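Local coordinates for protein putative polyketide synthase (Brevibacillus brevis, PDB 6HP2) that binds S-adenosyl-L-homocysteine as the O-methyltransferase domain of a trans-AT polyketide synthase that probably takes part in bacillaene biosynthesis, at residues P55-M59 / S60-L64; H180-F183 / Q184-S188; A203-R206 / G207-D211; I238-V241 / S242-I245; K259-P262 / K263-D267. All coordinates share one frame; numbering follows the deposited sequence.

Interaction 1 of 5, residues P55-M59 / S60-L64; sequences PGFSM and SRVIL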
loop_
_atom_site.group_PDB
_atom_site.type_symbol
_atom_site.label_atom_id
_atom_site.label_comp_id
_atom_site.label_asym_id
_atom_site.label_seq_id
_atom_site.Cartn_x
_atom_site.Cartn_y
_atom_site.Cartn_z
ATOM N N PRO A 55 17.161 -18.218 5.445
ATOM C CA PRO A 55 17.443 -18.710 6.795
ATOM C C PRO A 55 18.400 -17.785 7.529
ATOM O O PRO A 55 19.397 -17.305 6.971
ATOM C CB PRO A 55 18.047 -20.101 6.561
ATOM C CG PRO A 55 18.530 -20.082 5.126
ATOM C CD PRO A 55 17.587 -19.174 4.394
ATOM N N GLY A 56 18.075 -17.520 8.797
ATOM C CA GLY A 56 18.841 -16.609 9.617
ATOM C C GLY A 56 18.430 -15.152 9.501
ATOM O O GLY A 56 18.663 -14.377 10.432
ATOM N N PHE A 57 17.838 -14.758 8.380
ATOM C CA PHE A 57 17.398 -13.387 8.215
ATOM C C PHE A 57 16.223 -13.111 9.149
ATOM O O PHE A 57 15.188 -13.772 9.084
ATOM C CB PHE A 57 16.995 -13.130 6.771
ATOM C CG PHE A 57 16.969 -11.670 6.390
ATOM C CD1 PHE A 57 15.874 -10.921 6.651
ATOM C CD2 PHE A 57 18.040 -11.084 5.767
ATOM C CE1 PHE A 57 15.817 -9.602 6.304
ATOM C CE2 PHE A 57 17.992 -9.769 5.398
ATOM C CZ PHE A 57 16.851 -9.021 5.671
ATOM N N SER A 58 16.382 -12.156 10.027
ATOM C CA SER A 58 15.347 -11.801 10.982
ATOM C C SER A 58 14.872 -10.397 10.669
ATOM O O SER A 58 15.596 -9.417 10.927
ATOM C CB SER A 58 15.879 -11.865 12.413
ATOM O OG SER A 58 14.970 -11.246 13.298
ATOM N N MET A 59 13.665 -10.306 10.118
ATOM C CA MET A 59 13.104 -9.020 9.751
ATOM C C MET A 59 12.963 -8.121 10.965
ATOM O O MET A 59 13.190 -6.926 10.856
ATOM C CB MET A 59 11.744 -9.200 9.067
ATOM C CG MET A 59 11.133 -7.896 8.579
ATOM S SD MET A 59 12.140 -7.206 7.208
ATOM C CE MET A 59 11.679 -8.330 5.892
ATOM N N SER A 60 12.569 -8.666 12.127
ATOM C CA SER A 60 12.378 -7.820 13.305
ATOM C C SER A 60 13.701 -7.177 13.731
ATOM O O SER A 60 13.729 -6.023 14.153
ATOM C CB SER A 60 11.783 -8.642 14.468
ATOM O OG SER A 60 12.595 -9.751 14.765
ATOM N N ARG A 61 14.804 -7.933 13.681
ATOM C CA ARG A 61 16.115 -7.357 14.003
ATOM C C ARG A 61 16.475 -6.231 13.040
ATOM O O ARG A 61 16.909 -5.153 13.453
ATOM C CB ARG A 61 17.163 -8.438 13.954
ATOM C CG ARG A 61 17.186 -9.307 15.220
ATOM C CD ARG A 61 18.188 -10.443 15.116
ATOM N NE ARG A 61 18.159 -11.286 16.310
ATOM C CZ ARG A 61 17.218 -12.189 16.573
ATOM N NH1 ARG A 61 16.205 -12.369 15.734
ATOM N NH2 ARG A 61 17.285 -12.913 17.682
ATOM N N VAL A 62 16.220 -6.441 11.753
ATOM C CA VAL A 62 16.596 -5.470 10.739
ATOM C C VAL A 62 15.749 -4.208 10.835
ATOM O O VAL A 62 16.270 -3.095 10.683
ATOM C CB VAL A 62 16.477 -6.108 9.344
ATOM C CG1 VAL A 62 16.713 -5.058 8.301
ATOM C CG2 VAL A 62 17.477 -7.244 9.230
ATOM N N ILE A 63 14.431 -4.365 11.039
ATOM C CA ILE A 63 13.532 -3.225 11.086
ATOM C C ILE A 63 13.707 -2.455 12.382
ATOM O O ILE A 63 13.644 -1.223 12.393
ATOM C CB ILE A 63 12.075 -3.675 10.901
ATOM C CG1 ILE A 63 11.855 -4.246 9.503
ATOM C CG2 ILE A 63 11.157 -2.508 11.182
ATOM C CD1 ILE A 63 12.187 -3.279 8.379
ATOM N N LEU A 64 13.879 -3.156 13.496
ATOM C CA LEU A 64 13.905 -2.515 14.811
ATOM C C LEU A 64 15.289 -2.044 15.221
ATOM O O LEU A 64 15.416 -1.362 16.246
ATOM C CB LEU A 64 13.361 -3.479 15.885
ATOM C CG LEU A 64 11.890 -3.905 15.737
ATOM C CD1 LEU A 64 11.489 -4.842 16.927
ATOM C CD2 LEU A 64 10.952 -2.684 15.662
#
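S58 and R61 meet at the start of helix 59-64, where the hydroxyl of S58 serves as N-cap. Among the polar contacts, S58 OG receives two weak bonds from the same arginine: R61 N reaches it at 3.3 Å, and R61 NH1 at 3.0 Å, the oxygen lying in the guanidinium plane at its edge. The serine hydroxyl is swung anti to its own backbone nitrogen (chi1 167°), which turns it back over the first turn. R61 folds along the same side, its CG and CD passing alongside S58 CB and OG before the guanidinium bends round to the hydroxyl. The stronger polar partners are acidic: D251 bonds both S58 OG and S60 OG, and D253 forms a salt bridge with R61 NH2, while Y257 adds a cation-pi contact.

The backbone contributes two bonds of helical spacing, V62 N to S58 O at 3.2 Å and I63 N to M59 O at 2.9 Å.

Apolar contacts lie away from the hydroxyl. M59, bent at its second and third torsions, lays SD against I63 CG1 at 3.8 Å. F57 brings CZ to within 4.0 Å of V62 CG2, the two side chains crossing at about a right angle; M75 and V76 of helix 70-88 pack on F57 and M59, respectively.

Two serines and an arginine thus gather the carboxylates of D251 and D253 at a helix N-terminus, where the helix dipole and the guanidinium would both be expected to stabilise negative charge, tying this short helix to the segment ahead of helix 254-258.

Interaction 2 of 5, residues H180-F183 / Q184-S188; sequences HGLF and QNISS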
loop_
_atom_site.group_PDB
_atom_site.type_symbol
_atom_site.label_atom_id
_atom_site.label_comp_id
_atom_site.label_asym_id
_atom_site.label_seq_id
_atom_site.Cartn_x
_atom_site.Cartn_y
_atom_site.Cartn_z
ATOM N N HIS A 180 -16.940 3.354 3.938
ATOM C CA HIS A 180 -17.777 4.024 2.950
ATOM C C HIS A 180 -17.450 5.499 2.884
ATOM O O HIS A 180 -17.487 6.084 1.791
ATOM C CB HIS A 180 -19.261 3.805 3.231
ATOM C CG HIS A 180 -19.714 2.427 2.887
ATOM N ND1 HIS A 180 -19.871 2.014 1.578
ATOM C CD2 HIS A 180 -20.000 1.353 3.666
ATOM C CE1 HIS A 180 -20.268 0.752 1.568
ATOM N NE2 HIS A 180 -20.341 0.326 2.817
ATOM N N GLY A 181 -17.103 6.105 4.021
ATOM C CA GLY A 181 -16.600 7.468 3.976
ATOM C C GLY A 181 -15.394 7.564 3.073
ATOM O O GLY A 181 -15.332 8.405 2.178
ATOM N N LEU A 182 -14.421 6.686 3.301
ATOM C CA LEU A 182 -13.188 6.690 2.530
ATOM C C LEU A 182 -13.453 6.512 1.044
ATOM O O LEU A 182 -12.944 7.272 0.219
ATOM C CB LEU A 182 -12.285 5.579 3.044
ATOM C CG LEU A 182 -10.997 5.358 2.270
ATOM C CD1 LEU A 182 -10.083 6.576 2.304
ATOM C CD2 LEU A 182 -10.369 4.102 2.827
ATOM N N PHE A 183 -14.232 5.506 0.664
ATOM C CA PHE A 183 -14.381 5.231 -0.779
ATOM C C PHE A 183 -15.349 6.176 -1.447
ATOM O O PHE A 183 -15.261 6.386 -2.649
ATOM C CB PHE A 183 -14.727 3.742 -1.016
ATOM C CG PHE A 183 -13.487 2.879 -0.988
ATOM C CD1 PHE A 183 -12.775 2.651 -2.135
ATOM C CD2 PHE A 183 -13.004 2.308 0.218
ATOM C CE1 PHE A 183 -11.620 1.902 -2.096
ATOM C CE2 PHE A 183 -11.801 1.569 0.234
ATOM C CZ PHE A 183 -11.144 1.355 -0.911
ATOM N N GLN A 184 -16.251 6.810 -0.689
ATOM C CA GLN A 184 -16.968 7.952 -1.225
ATOM C C GLN A 184 -15.985 9.040 -1.613
ATOM O O GLN A 184 -16.067 9.606 -2.712
ATOM C CB GLN A 184 -17.983 8.469 -0.202
ATOM C CG GLN A 184 -18.698 9.720 -0.599
ATOM C CD GLN A 184 -19.686 9.481 -1.723
ATOM O OE1 GLN A 184 -19.988 8.347 -2.053
ATOM N NE2 GLN A 184 -20.164 10.534 -2.306
ATOM N N ASN A 185 -15.037 9.323 -0.716
ATOM C CA ASN A 185 -14.023 10.344 -0.926
ATOM C C ASN A 185 -13.178 10.008 -2.139
ATOM O O ASN A 185 -12.967 10.848 -3.016
ATOM C CB ASN A 185 -13.162 10.484 0.350
ATOM C CG ASN A 185 -12.554 11.885 0.527
ATOM O OD1 ASN A 185 -12.786 12.812 -0.266
ATOM N ND2 ASN A 185 -11.792 12.049 1.590
ATOM N N ILE A 186 -12.741 8.767 -2.232
ATOM C CA ILE A 186 -11.880 8.343 -3.339
ATOM C C ILE A 186 -12.618 8.461 -4.668
ATOM O O ILE A 186 -12.135 9.089 -5.627
ATOM C CB ILE A 186 -11.404 6.905 -3.104
ATOM C CG1 ILE A 186 -10.434 6.844 -1.924
ATOM C CG2 ILE A 186 -10.824 6.260 -4.434
ATOM C CD1 ILE A 186 -10.082 5.431 -1.537
ATOM N N SER A 187 -13.834 7.916 -4.719
ATOM C CA SER A 187 -14.568 7.883 -5.983
ATOM C C SER A 187 -14.942 9.282 -6.451
ATOM O O SER A 187 -14.931 9.573 -7.657
ATOM C CB SER A 187 -15.834 7.018 -5.821
ATOM O OG SER A 187 -16.502 6.907 -7.057
ATOM N N SER A 188 -15.358 10.138 -5.514
ATOM C CA SER A 188 -15.724 11.493 -5.810
ATOM C C SER A 188 -14.552 12.318 -6.315
ATOM O O SER A 188 -14.801 13.303 -6.986
ATOM C CB SER A 188 -16.305 12.163 -4.565
ATOM O OG SER A 188 -17.614 11.706 -4.334
#
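I186 sets its terminal methyl over one face of the F183 ring, CD1 standing 4.0 Å from the ring centroid and 18° off the normal, a CH-pi contact displaced toward the CD1-CE1 rim. The two side chains lie side by side on the inner face of helix 179-188. The isoleucine branch is set anti to its carbonyl carbon (chi1 -69°) and then runs extended (chi2 172°), which carries the methyl back along the helix toward the preceding turn. There it also meets L182, whose CG is 3.9 Å from I186 CD1, so the same methyl touches both the leucine branch and the ring face. This is the dense part of the contact: W224, L227 and L228 of helix 221-230 pack on F183, as does L198 of strand 194-203, while V196 of that strand touches I186, and the side chain of L182 is about 6 Å from the bound S-adenosyl-L-homocysteine.

The other side is looser. H180 and Q184 are exposed, G181 has no side chain, and across the contact this side is joined chiefly by backbone bonds, Q184 N to H180 O at 2.9 Å and N185 N to G181 O at 3.1 Å. S188 turns its hydroxyl weakly back to Q184 O at 3.1 Å, and H180 pairs with H231. N185 is the firmly bonded flank, its amide held by D158, F160 and S155.

Dispersion and CH-pi contacts thus fix the inner face against the Rossmann-type sheet, while amide and imidazole groups tie the flanks to loops, including that of the ligand-binding residue S155.

Interaction 3 of 5, residues A203-R206 / G207-D211; sequences ANTR and GPIVD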
loop_
_atom_site.group_PDB
_atom_site.type_symbol
_atom_site.label_atom_id
_atom_site.label_comp_id
_atom_site.label_asym_id
_atom_site.label_seq_id
_atom_site.Cartn_x
_atom_site.Cartn_y
_atom_site.Cartn_z
ATOM N N ALA A 203 -9.815 -10.424 3.982
ATOM C CA ALA A 203 -10.038 -11.458 4.980
ATOM C C ALA A 203 -10.682 -12.648 4.264
ATOM O O ALA A 203 -11.662 -12.479 3.533
ATOM C CB ALA A 203 -10.912 -10.935 6.113
ATOM N N ASN A 204 -10.130 -13.843 4.464
ATOM C CA ASN A 204 -10.631 -15.070 3.831
ATOM C C ASN A 204 -11.624 -15.821 4.690
ATOM O O ASN A 204 -11.809 -17.026 4.528
ATOM C CB ASN A 204 -9.450 -15.950 3.462
ATOM C CG ASN A 204 -8.572 -15.273 2.461
ATOM O OD1 ASN A 204 -9.106 -14.713 1.466
ATOM N ND2 ASN A 204 -7.273 -15.174 2.733
ATOM N N THR A 205 -12.317 -15.107 5.544
ATOM C CA THR A 205 -13.239 -15.633 6.518
ATOM C C THR A 205 -14.654 -15.193 6.173
ATOM O O THR A 205 -14.902 -14.319 5.342
ATOM C CB THR A 205 -12.825 -15.132 7.907
ATOM O OG1 THR A 205 -12.524 -13.732 7.800
ATOM C CG2 THR A 205 -11.611 -15.846 8.378
ATOM N N ARG A 206 -15.614 -15.814 6.832
ATOM C CA ARG A 206 -17.002 -15.467 6.581
ATOM C C ARG A 206 -17.324 -14.059 7.056
ATOM O O ARG A 206 -18.137 -13.377 6.428
ATOM C CB ARG A 206 -17.918 -16.473 7.267
ATOM C CG ARG A 206 -17.961 -17.813 6.562
ATOM C CD ARG A 206 -19.036 -18.689 7.175
ATOM N NE ARG A 206 -19.119 -19.997 6.545
ATOM C CZ ARG A 206 -19.915 -20.970 6.973
ATOM N NH1 ARG A 206 -20.683 -20.771 8.038
ATOM N NH2 ARG A 206 -19.939 -22.139 6.343
ATOM N N GLY A 207 -16.719 -13.619 8.170
ATOM C CA GLY A 207 -16.879 -12.273 8.661
ATOM C C GLY A 207 -15.574 -11.481 8.640
ATOM O O GLY A 207 -14.465 -12.041 8.556
ATOM N N PRO A 208 -15.677 -10.156 8.741
ATOM C CA PRO A 208 -14.466 -9.312 8.692
ATOM C C PRO A 208 -13.587 -9.532 9.913
ATOM O O PRO A 208 -14.036 -9.994 10.961
ATOM C CB PRO A 208 -15.030 -7.882 8.631
ATOM C CG PRO A 208 -16.356 -7.992 9.314
ATOM C CD PRO A 208 -16.901 -9.372 9.000
ATOM N N ILE A 209 -12.298 -9.267 9.736
ATOM C CA ILE A 209 -11.326 -9.419 10.796
ATOM C C ILE A 209 -11.097 -8.031 11.363
ATOM O O ILE A 209 -10.764 -7.095 10.621
ATOM C CB ILE A 209 -10.035 -10.060 10.278
ATOM C CG1 ILE A 209 -10.297 -11.546 9.978
ATOM C CG2 ILE A 209 -8.914 -9.892 11.308
ATOM C CD1 ILE A 209 -9.137 -12.285 9.375
ATOM N N VAL A 210 -11.367 -7.882 12.651
ATOM C CA VAL A 210 -11.402 -6.579 13.304
ATOM C C VAL A 210 -10.669 -6.707 14.623
ATOM O O VAL A 210 -11.000 -7.584 15.429
ATOM C CB VAL A 210 -12.840 -6.088 13.559
ATOM C CG1 VAL A 210 -12.827 -4.861 14.486
ATOM C CG2 VAL A 210 -13.553 -5.775 12.262
ATOM N N ASP A 211 -9.664 -5.854 14.838
ATOM C CA ASP A 211 -8.921 -5.780 16.105
ATOM C C ASP A 211 -9.103 -4.357 16.650
ATOM O O ASP A 211 -8.430 -3.395 16.215
ATOM C CB ASP A 211 -7.447 -6.125 15.926
ATOM C CG ASP A 211 -6.703 -6.168 17.242
ATOM O OD1 ASP A 211 -7.328 -5.886 18.290
ATOM O OD2 ASP A 211 -5.494 -6.480 17.230
#
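T205 and G207 are joined because the threonine hydroxyl sits between its own backbone nitrogen and carbonyl carbon (chi1 45°), which aims OG1 forward over the turn. It donates to G207 O at 2.7 Å, approaching almost in line with the carbonyl bond (C=O...OG1 angle 161°). I209, with CG1 anti to its carbonyl carbon (chi1 -72°), turns its longer branch back toward the start of the turn, where it meets two residues at once. Its CG1 lies 3.8 Å from T205 OG1, the two side chains crossing at about a right angle, and its CD1 rests 4.0 Å from A203 CB.

The result is a small mixed contact in which the hydroxyl closes the loop on its polar side and the ethyl arm of the isoleucine fills in against the alanine methyl. G207 gives its carbonyl to the bond, and the short side-chain-to-backbone link spans just one intervening residue, R206, whose long chain leads outward.

The turn joins a central strand to a hairpin. A203 ends strand 194-203 of the mixed sheet and shares a backbone bond with P219, while N204 reaches by its amide to S285 in strand 284-293 and to G282, and by backbone to W283, the latter two just ahead of that strand. I209 opens strand 209-211 and pairs with I218, so the turn carries the chain from the main sheet into the two-stranded antiparallel hairpin 209-211/216-218, which leads on to helix 221-230.

Interaction 4 of 5, residues I238-V241 / S242-I245; sequences IIDV and SPQI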
loop_
_atom_site.group_PDB
_atom_site.type_symbol
_atom_site.label_atom_id
_atom_site.label_comp_id
_atom_site.label_asym_id
_atom_site.label_seq_id
_atom_site.Cartn_x
_atom_site.Cartn_y
_atom_site.Cartn_z
ATOM N N ILE A 238 -5.934 -7.825 -9.739
ATOM C CA ILE A 238 -5.728 -8.123 -8.309
ATOM C C ILE A 238 -4.611 -9.154 -8.237
ATOM O O ILE A 238 -4.649 -10.173 -8.935
ATOM C CB ILE A 238 -7.015 -8.604 -7.608
ATOM C CG1 ILE A 238 -6.799 -9.005 -6.148
ATOM C CG2 ILE A 238 -7.650 -9.815 -8.401
ATOM C CD1 ILE A 238 -6.716 -7.859 -5.217
ATOM N N ILE A 239 -3.574 -8.860 -7.446
ATOM C CA ILE A 239 -2.421 -9.705 -7.368
ATOM C C ILE A 239 -2.217 -10.177 -5.935
ATOM O O ILE A 239 -2.193 -9.357 -5.034
ATOM C CB ILE A 239 -1.181 -8.918 -7.807
ATOM C CG1 ILE A 239 -1.281 -8.534 -9.287
ATOM C CG2 ILE A 239 0.066 -9.722 -7.542
ATOM C CD1 ILE A 239 -0.292 -7.470 -9.708
ATOM N N ASP A 240 -2.031 -11.476 -5.714
ATOM C CA ASP A 240 -1.870 -11.973 -4.354
ATOM C C ASP A 240 -0.385 -12.133 -3.991
ATOM O O ASP A 240 0.328 -12.894 -4.641
ATOM C CB ASP A 240 -2.581 -13.318 -4.213
ATOM C CG ASP A 240 -2.569 -13.836 -2.791
ATOM O OD1 ASP A 240 -2.061 -13.121 -1.904
ATOM O OD2 ASP A 240 -3.068 -14.955 -2.561
ATOM N N VAL A 241 0.083 -11.419 -2.966
ATOM C CA VAL A 241 1.476 -11.512 -2.545
ATOM C C VAL A 241 1.646 -12.210 -1.198
ATOM O O VAL A 241 2.740 -12.206 -0.637
ATOM C CB VAL A 241 2.113 -10.118 -2.412
ATOM C CG1 VAL A 241 3.606 -10.197 -2.660
ATOM C CG2 VAL A 241 1.457 -9.123 -3.357
ATOM N N SER A 242 0.579 -12.817 -0.684
ATOM C CA SER A 242 0.623 -13.459 0.633
ATOM C C SER A 242 1.797 -14.417 0.872
ATOM O O SER A 242 2.459 -14.319 1.905
ATOM C CB SER A 242 -0.705 -14.160 0.954
ATOM O OG SER A 242 -1.807 -13.342 0.612
ATOM N N PRO A 243 2.070 -15.339 -0.068
ATOM C CA PRO A 243 3.188 -16.237 0.246
ATOM C C PRO A 243 4.526 -15.512 0.362
ATOM O O PRO A 243 5.307 -15.813 1.262
ATOM C CB PRO A 243 3.211 -17.215 -0.940
ATOM C CG PRO A 243 1.917 -17.016 -1.659
ATOM C CD PRO A 243 1.531 -15.593 -1.413
ATOM N N GLN A 244 4.787 -14.576 -0.543
ATOM C CA GLN A 244 6.042 -13.835 -0.522
ATOM C C GLN A 244 6.189 -12.986 0.740
ATOM O O GLN A 244 7.276 -12.896 1.307
ATOM C CB GLN A 244 6.186 -12.971 -1.771
ATOM C CG GLN A 244 6.376 -13.766 -3.052
ATOM C CD GLN A 244 5.154 -14.582 -3.427
ATOM O OE1 GLN A 244 4.022 -14.129 -3.272
ATOM N NE2 GLN A 244 5.379 -15.789 -3.927
ATOM N N ILE A 245 5.102 -12.362 1.178
ATOM C CA ILE A 245 5.145 -11.550 2.387
ATOM C C ILE A 245 5.457 -12.441 3.566
ATOM O O ILE A 245 6.338 -12.142 4.370
ATOM C CB ILE A 245 3.814 -10.858 2.657
ATOM C CG1 ILE A 245 3.491 -9.927 1.508
ATOM C CG2 ILE A 245 3.875 -10.085 3.966
ATOM C CD1 ILE A 245 4.478 -8.799 1.334
HETATM O O HOH W 1 1.896 -15.249 -4.808
HETATM O O HOH W 2 -3.839 -15.553 -0.194
#
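D240 and S242 face each other across V241, with one carboxylate oxygen serving two groups of the serine. S242 OG donates to the syn lone pair of D240 OD1 at 2.5 Å, a very short bond, while S242 N reaches the same oxygen at 2.9 Å from above the carboxylate plane, 44° out of it, forming an Asx turn. The carboxylate gets there because CG stands anti to the aspartate nitrogen (chi1 -175°), leaving OD1 over the start of helix 242-249. A water donates to both D240 OD2 and S242 OG, closing a small ring of hydrogen bonds.

V241, the N-cap residue, is turned the other way. Its CG1 lies 3.9 Å from Q244 CB, the side chains crossing at about a right angle, and its CB is 4.2 Å from I245 CG1. I245 N bonds V241 O at 3.0 Å, and a second water bridges D240 O and Q244 OE1.

S242 OG also bonds Y286 N of strand 284-293, and K313 makes a long, weak ion pair with D240 OD2. With two donors on OD1 and a helix N-terminus beside it, D240 is probably kept ionised at the point where strand 233-240 gives way to helix 242-249.

Interaction 5 of 5, residues K259-P262 / K263-D267; sequences KHLP and KAVQD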
loop_
_atom_site.group_PDB
_atom_site.type_symbol
_atom_site.label_atom_id
_atom_site.label_comp_id
_atom_site.label_asym_id
_atom_site.label_seq_id
_atom_site.Cartn_x
_atom_site.Cartn_y
_atom_site.Cartn_z
ATOM N N LYS A 259 10.397 -9.561 23.305
ATOM C CA LYS A 259 10.250 -9.474 24.760
ATOM C C LYS A 259 11.515 -8.984 25.456
ATOM O O LYS A 259 11.491 -8.731 26.683
ATOM C CB LYS A 259 9.869 -10.835 25.345
ATOM C CG LYS A 259 8.473 -11.300 24.998
ATOM C CD LYS A 259 7.903 -12.105 26.177
ATOM C CE LYS A 259 7.111 -13.309 25.700
ATOM N NZ LYS A 259 8.007 -14.339 25.110
ATOM N N HIS A 260 12.634 -8.931 24.733
ATOM C CA HIS A 260 13.872 -8.353 25.241
ATOM C C HIS A 260 14.112 -6.945 24.715
ATOM O O HIS A 260 15.246 -6.463 24.751
ATOM C CB HIS A 260 15.046 -9.251 24.880
ATOM C CG HIS A 260 15.037 -10.563 25.592
ATOM N ND1 HIS A 260 14.292 -11.641 25.157
ATOM C CD2 HIS A 260 15.673 -10.970 26.719
ATOM C CE1 HIS A 260 14.483 -12.659 25.982
ATOM N NE2 HIS A 260 15.316 -12.279 26.935
ATOM N N LEU A 261 13.068 -6.289 24.215
ATOM C CA LEU A 261 13.099 -4.918 23.730
ATOM C C LEU A 261 12.208 -4.058 24.614
ATOM O O LEU A 261 11.267 -4.568 25.245
ATOM C CB LEU A 261 12.603 -4.809 22.277
ATOM C CG LEU A 261 13.342 -5.669 21.274
ATOM C CD1 LEU A 261 12.745 -5.475 19.876
ATOM C CD2 LEU A 261 14.828 -5.341 21.305
ATOM N N PRO A 262 12.472 -2.754 24.684
ATOM C CA PRO A 262 11.635 -1.881 25.511
ATOM C C PRO A 262 10.174 -2.040 25.125
ATOM O O PRO A 262 9.832 -2.232 23.941
ATOM C CB PRO A 262 12.169 -0.469 25.204
ATOM C CG PRO A 262 13.595 -0.692 24.790
ATOM C CD PRO A 262 13.637 -2.041 24.107
ATOM N N LYS A 263 9.301 -1.859 26.118
ATOM C CA LYS A 263 7.864 -1.918 25.858
ATOM C C LYS A 263 7.478 -1.078 24.639
ATOM O O LYS A 263 6.805 -1.565 23.730
ATOM C CB LYS A 263 7.098 -1.455 27.095
ATOM C CG LYS A 263 5.607 -1.636 27.028
ATOM C CD LYS A 263 5.258 -3.107 26.846
ATOM C CE LYS A 263 3.766 -3.357 27.031
ATOM N NZ LYS A 263 3.391 -4.742 26.614
ATOM N N ALA A 264 7.920 0.182 24.590
ATOM C CA ALA A 264 7.561 1.049 23.478
ATOM C C ALA A 264 7.871 0.375 22.146
ATOM O O ALA A 264 6.978 0.175 21.312
ATOM C CB ALA A 264 8.293 2.378 23.585
ATOM N N VAL A 265 9.140 -0.001 21.948
ATOM C CA VAL A 265 9.549 -0.723 20.747
ATOM C C VAL A 265 8.704 -1.974 20.551
ATOM O O VAL A 265 8.290 -2.299 19.426
ATOM C CB VAL A 265 11.049 -1.067 20.824
ATOM C CG1 VAL A 265 11.444 -2.010 19.660
ATOM C CG2 VAL A 265 11.878 0.156 20.816
ATOM N N GLN A 266 8.433 -2.697 21.643
ATOM C CA GLN A 266 7.679 -3.948 21.570
ATOM C C GLN A 266 6.245 -3.714 21.113
ATOM O O GLN A 266 5.661 -4.567 20.439
ATOM C CB GLN A 266 7.710 -4.630 22.949
ATOM C CG GLN A 266 7.147 -5.989 23.042
ATOM C CD GLN A 266 7.340 -6.603 24.420
ATOM O OE1 GLN A 266 8.159 -6.130 25.215
ATOM N NE2 GLN A 266 6.598 -7.672 24.706
ATOM N N ASP A 267 5.667 -2.560 21.446
ATOM C CA ASP A 267 4.255 -2.334 21.160
ATOM C C ASP A 267 4.012 -2.061 19.681
ATOM O O ASP A 267 2.984 -2.474 19.138
ATOM C CB ASP A 267 3.732 -1.170 22.003
ATOM C CG ASP A 267 3.517 -1.550 23.453
ATOM O OD1 ASP A 267 3.210 -2.736 23.715
ATOM O OD2 ASP A 267 3.657 -0.662 24.331
#
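K263 follows the N-cap residue P262 and starts helix 263-281; the contact joins the loop between helices 254-258 and 263-281 to the first turn of the latter. The lysine chain runs outward instead of back across the contact, and NZ of K263 forms a salt bridge at 3.5 Å with D267 OD1, one turn further along the same helix.

At V265 the apolar part of the contact begins. V265 CG1 stands 3.7 Å from L261 CD1 and 4.0 Å from L261 CB, so that one methyl lies across the leucine at a slant. That branch is placed anti to the valine nitrogen (chi1 172°), which brings it round toward the loop. V265 CB lies 4.3 Å from P262 CD, a looser touch at the proline ring. L64 of helix 59-64 packs on both L261 and V265.

Q266 supplies the backbone bond across the contact. Its N bonds P262 O at 2.7 Å with an N-H...O angle of 158°, the first helical bond of the helix. Its side chain, extended beyond CG, reaches back along the loop and lays its amide beside K259, NE2 being 4.1 Å from K259 CG and OE1 4.0 Å from K259 CA, distances of van der Waals contact. D267 then ends the walk, its N bonded to K263 O within the helix.

Chemically, the start of the helix rests on one short backbone bond and a small leucine-valine patch, with the lysine-aspartate pair set along the exposed side, where solvent would probably weaken its attraction.

Interactions 1 and 5 are the only two that touch: L64 CD1 lies 3.3 Å from L261 CD1 and 3.9 Å from V265 CG1, joining helix 59-64 to the start of helix 263-281. Interaction 2 lies on the opposite side of the chain's centre from interaction 1, with centres about 37 Å apart, and is nearest to the cofactor product, the side chain of L182 being about 6 Å from S-adenosyl-L-homocysteine. The side chains of I63 in interaction 1 and I245 in interaction 4 stand about 11 and 12 Å from it. Interactions 3 and 4, whose nearest atoms are about 6 Å apart, lie at the C-terminal ends of strands 194-203 and 233-240, which flank strand 284-293.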